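Local coordinates for protein hydrogenase 2 maturation peptidase (Thaumarchaeota archaeon SCGC AB-539-E09, PDB 5TTX) that probably acts as an endopeptidase that trims the C-terminus of the large subunit of a nickel-iron hydrogenase during maturation, as in other hydrogenase maturation proteases, at residues L84-R87 with G88-D92; G105-G108 with L109-A113. All coordinates share one frame; numbering follows the deposited sequence.

Contact 1: residues L84-R87 with G88-D92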
loop_
_atom_site.group_PDB
_atom_site.type_symbol
_atom_site.label_atom_id
_atom_site.label_comp_id
_atom_site.label_asym_id
_atom_site.label_seq_id
_atom_site.Cartn_x
_atom_site.Cartn_y
_atom_site.Cartn_z
ATOM N N LEU A 84 28.665 9.123 14.897
ATOM C CA LEU A 84 27.696 8.882 13.851
ATOM C C LEU A 84 26.426 8.346 14.505
ATOM O O LEU A 84 26.416 7.224 15.015
ATOM C CB LEU A 84 28.243 7.891 12.836
ATOM C CG LEU A 84 27.176 7.601 11.791
ATOM C CD1 LEU A 84 26.914 8.895 11.005
ATOM C CD2 LEU A 84 27.618 6.463 10.879
ATOM N N GLU A 85 25.349 9.132 14.466
ATOM C CA GLU A 85 24.067 8.744 15.062
ATOM C C GLU A 85 23.288 7.874 14.071
ATOM O O GLU A 85 22.526 8.370 13.231
ATOM C CB GLU A 85 23.283 9.988 15.459
ATOM C CG GLU A 85 23.272 10.278 16.955
ATOM C CD GLU A 85 23.258 11.761 17.268
ATOM O OE1 GLU A 85 23.170 12.578 16.329
ATOM O OE2 GLU A 85 23.351 12.110 18.462
ATOM N N VAL A 86 23.452 6.551 14.190
ATOM C CA VAL A 86 23.001 5.654 13.126
ATOM C C VAL A 86 21.490 5.414 13.177
ATOM O O VAL A 86 20.849 5.280 12.130
ATOM C CB VAL A 86 23.789 4.333 13.157
ATOM C CG1 VAL A 86 23.343 3.423 12.010
ATOM C CG2 VAL A 86 25.281 4.609 13.037
ATOM N N ARG A 87 20.880 5.340 14.364
ATOM C CA ARG A 87 19.423 5.189 14.382
ATOM C C ARG A 87 18.756 6.415 13.767
ATOM O O ARG A 87 17.809 6.287 12.987
ATOM C CB ARG A 87 18.892 4.919 15.801
ATOM C CG ARG A 87 19.166 3.476 16.369
ATOM C CD ARG A 87 18.470 2.250 15.641
ATOM N NE ARG A 87 19.110 1.799 14.386
ATOM C CZ ARG A 87 20.238 1.071 14.277
ATOM N NH1 ARG A 87 20.700 0.731 13.079
ATOM N NH2 ARG A 87 20.934 0.691 15.336
ATOM N N GLY A 88 19.277 7.608 14.055
ATOM C CA GLY A 88 18.802 8.793 13.362
ATOM C C GLY A 88 18.948 8.666 11.858
ATOM O O GLY A 88 18.050 9.049 11.101
ATOM N N LEU A 89 20.063 8.084 11.410
ATOM C CA LEU A 89 20.310 7.957 9.979
ATOM C C LEU A 89 19.306 7.019 9.307
ATOM O O LEU A 89 18.855 7.305 8.191
ATOM C CB LEU A 89 21.740 7.492 9.743
ATOM C CG LEU A 89 22.139 7.116 8.317
ATOM C CD1 LEU A 89 22.016 8.308 7.372
ATOM C CD2 LEU A 89 23.561 6.533 8.306
ATOM N N ASP A 90 18.936 5.905 9.961
ATOM C CA ASP A 90 17.839 5.070 9.460
ATOM C C ASP A 90 16.600 5.907 9.196
ATOM O O ASP A 90 16.015 5.865 8.103
ATOM C CB ASP A 90 17.463 3.977 10.460
ATOM C CG ASP A 90 18.596 3.033 10.760
ATOM O OD1 ASP A 90 19.730 3.325 10.342
ATOM O OD2 ASP A 90 18.351 1.995 11.418
ATOM N N GLU A 91 16.174 6.656 10.211
ATOM C CA GLU A 91 14.963 7.448 10.090
ATOM C C GLU A 91 15.034 8.374 8.892
ATOM O O GLU A 91 14.058 8.492 8.133
ATOM C CB GLU A 91 14.727 8.238 11.372
ATOM C CG GLU A 91 14.090 7.416 12.447
ATOM C CD GLU A 91 12.810 6.740 11.982
ATOM O OE1 GLU A 91 12.852 5.518 11.736
ATOM O OE2 GLU A 91 11.763 7.417 11.847
ATOM N N ASP A 92 16.187 9.021 8.687
ATOM C CA ASP A 92 16.319 9.909 7.538
ATOM C C ASP A 92 16.180 9.146 6.233
ATOM O O ASP A 92 15.639 9.680 5.258
ATOM C CB ASP A 92 17.653 10.657 7.589
ATOM C CG ASP A 92 17.768 11.536 8.809
ATOM O OD1 ASP A 92 16.715 11.920 9.344
ATOM O OD2 ASP A 92 18.897 11.840 9.254
#
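Arg87 and Asp90 run alongside each other from the first turn of helix 86-98. They form a salt bridge with an i to i+3 spacing. Arg87 meets the carboxylate side-on, and both of its donor nitrogens go to one oxygen. NE reaches Asp90 OD2 at 3.1 Å, and NH1 reaches the same OD2 with an N-H...O angle of 146°. OD2 sits at the edge of the guanidinium, in its plane. Both nitrogens come from the same face of the carboxylate, and the two planes are turned 61° apart. Bends at chi2 and chi3 turn the arginine chain back toward Asp90 and present NE to its carboxylate. An asparagine here would probably leave the guanidinium without its charged mate and freer to swing away from the helix.

The loose side of the turn belongs to Arg87, Gly88 and Glu91, which are exposed. A weak bond from Arg87 NH2 to Leu119 O ties this side to the chain beyond helix 107-116. Asp90 is intermediate: it is partly exposed, and its OD1 lies 4.0 Å from Val86 CG1. The backbone sets the turn. Leu89 N bonds to Glu85 O at 3.1 Å, and Asp90 N to Val86 O at 3.0 Å. Glu85 holds the N-cap position, but its own side chain is exposed.

The tight side belongs to Val86 and Leu89, which are buried. Leu89 meets Leu89 of the second subunit. Within the chain, Val86, Leu89 and Asp90 pack on Ile116 of helix 107-116, and Val86 also touches Val123 of strand 122-128.

Contact 2: residues G105-G108 with L109-A113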
loop_
_atom_site.group_PDB
_atom_site.type_symbol
_atom_site.label_atom_id
_atom_site.label_comp_id
_atom_site.label_asym_id
_atom_site.label_seq_id
_atom_site.Cartn_x
_atom_site.Cartn_y
_atom_site.Cartn_z
ATOM N N GLY A 105 15.979 6.373 -6.236
ATOM C CA GLY A 105 15.078 5.243 -6.363
ATOM C C GLY A 105 14.812 4.506 -5.067
ATOM O O GLY A 105 15.374 4.848 -4.024
ATOM N N LEU A 106 13.958 3.484 -5.113
ATOM C CA LEU A 106 13.579 2.805 -3.881
ATOM C C LEU A 106 14.421 1.566 -3.606
ATOM O O LEU A 106 14.783 1.320 -2.451
ATOM C CB LEU A 106 12.099 2.420 -3.910
ATOM C CG LEU A 106 11.575 1.925 -2.560
ATOM C CD1 LEU A 106 11.834 2.967 -1.483
ATOM C CD2 LEU A 106 10.092 1.568 -2.621
ATOM N N GLU A 107 14.739 0.772 -4.632
ATOM C CA GLU A 107 15.440 -0.478 -4.380
ATOM C C GLU A 107 16.837 -0.225 -3.824
ATOM O O GLU A 107 17.208 -0.760 -2.769
ATOM C CB GLU A 107 15.508 -1.301 -5.661
ATOM C CG GLU A 107 16.416 -2.482 -5.525
ATOM C CD GLU A 107 16.216 -3.492 -6.612
ATOM O OE1 GLU A 107 15.499 -3.180 -7.582
ATOM O OE2 GLU A 107 16.768 -4.604 -6.488
ATOM N N GLY A 108 17.616 0.614 -4.513
ATOM C CA GLY A 108 18.961 0.910 -4.056
ATOM C C GLY A 108 18.976 1.586 -2.702
ATOM O O GLY A 108 19.858 1.338 -1.877
ATOM N N LEU A 109 17.993 2.443 -2.453
ATOM C CA LEU A 109 17.863 3.049 -1.138
ATOM C C LEU A 109 17.573 2.010 -0.060
ATOM O O LEU A 109 17.963 2.191 1.099
ATOM C CB LEU A 109 16.749 4.077 -1.178
ATOM C CG LEU A 109 16.534 4.945 0.028
ATOM C CD1 LEU A 109 17.822 5.732 0.242
ATOM C CD2 LEU A 109 15.414 5.840 -0.301
ATOM N N LEU A 110 16.869 0.935 -0.418
ATOM C CA LEU A 110 16.514 -0.106 0.540
ATOM C C LEU A 110 17.702 -1.017 0.830
ATOM O O LEU A 110 17.862 -1.493 1.960
ATOM C CB LEU A 110 15.325 -0.916 0.002
ATOM C CG LEU A 110 13.932 -0.331 0.239
ATOM C CD1 LEU A 110 12.813 -1.183 -0.417
ATOM C CD2 LEU A 110 13.705 -0.191 1.739
ATOM N N LYS A 111 18.507 -1.285 -0.200
ATOM C CA LYS A 111 19.777 -1.993 -0.046
ATOM C C LYS A 111 20.712 -1.232 0.883
ATOM O O LYS A 111 21.257 -1.793 1.840
ATOM C CB LYS A 111 20.432 -2.175 -1.415
ATOM C CG LYS A 111 19.827 -3.255 -2.273
ATOM C CD LYS A 111 20.303 -3.161 -3.730
ATOM C CE LYS A 111 19.534 -4.155 -4.621
ATOM N NZ LYS A 111 19.528 -3.781 -6.077
ATOM N N PHE A 112 20.895 0.058 0.612
ATOM C CA PHE A 112 21.674 0.912 1.494
ATOM C C PHE A 112 21.157 0.833 2.924
ATOM O O PHE A 112 21.940 0.710 3.871
ATOM C CB PHE A 112 21.618 2.341 0.963
ATOM C CG PHE A 112 22.308 3.330 1.819
ATOM C CD1 PHE A 112 23.649 3.197 2.108
ATOM C CD2 PHE A 112 21.629 4.423 2.316
ATOM C CE1 PHE A 112 24.292 4.121 2.895
ATOM C CE2 PHE A 112 22.279 5.351 3.104
ATOM C CZ PHE A 112 23.606 5.193 3.394
ATOM N N ALA A 113 19.834 0.878 3.097
ATOM C CA ALA A 113 19.261 0.782 4.432
ATOM C C ALA A 113 19.470 -0.607 5.040
ATOM O O ALA A 113 19.511 -0.737 6.269
ATOM C CB ALA A 113 17.767 1.144 4.393
#
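Glu107 and Lys111 meet through two different first torsions. CG of Glu107 stands anti to the backbone N (chi1 170°), while CG of Lys111 stands anti to the carbonyl carbon (chi1 -76°). Both chains then run on extended, and their ends converge on the outside of the helix. The result is an i to i+4 salt bridge on the first turns of helix 107-116. Lys111 NZ lies 2.9 Å from Glu107 OE2 and comes from above the carboxylate plane. The aliphatic parts add to the contact, since Lys111 CE is 3.7 Å from Glu107 CG.

The apolar residues serve two further surfaces. Leu106 and Leu110 are one turn apart, and their side chains touch at an angle to each other. This touch belongs to one of two conformers of Leu106, so its detail is doubtful. Leu19 of the third subunit packs on Leu106 and Glu107, Ser136 of that subunit on Leu110, and its Leu137 on Lys111. Leu109 and Phe112 face helix 86-98, where both touch Ile93. Phe112 also meets Phe112 of the second subunit, with the two rings inclined to each other.

Alongside the ion pair the backbone bonds run from residue i to i+4. Lys111 N bonds to Glu107 O, so this pair of residues is joined through both backbone and side chains. Leu110 N makes a weak bond to the same Glu107 O. One turn is closed by Phe112 N, which bonds to Gly108 O at 3.0 Å with an almost straight N-H...O angle of 174°.

Contact 1 comes first along the chain and closes before contact 2 opens. Their centres are about 15 Å apart, and their nearest atoms are about 5 Å apart without touching. Each lies on the first turns of its own helix, 86-98 or 107-116. These two helices are consecutive in the chain and pack on each other. In the chain they come between strand 79-83, an outermost strand of the mixed sheet, and strand 122-128, beside which it runs antiparallel. Both contacts touch the second subunit, and contact 2 also reaches the third. The helix pair therefore forms part of the contacts between subunits in this assembly.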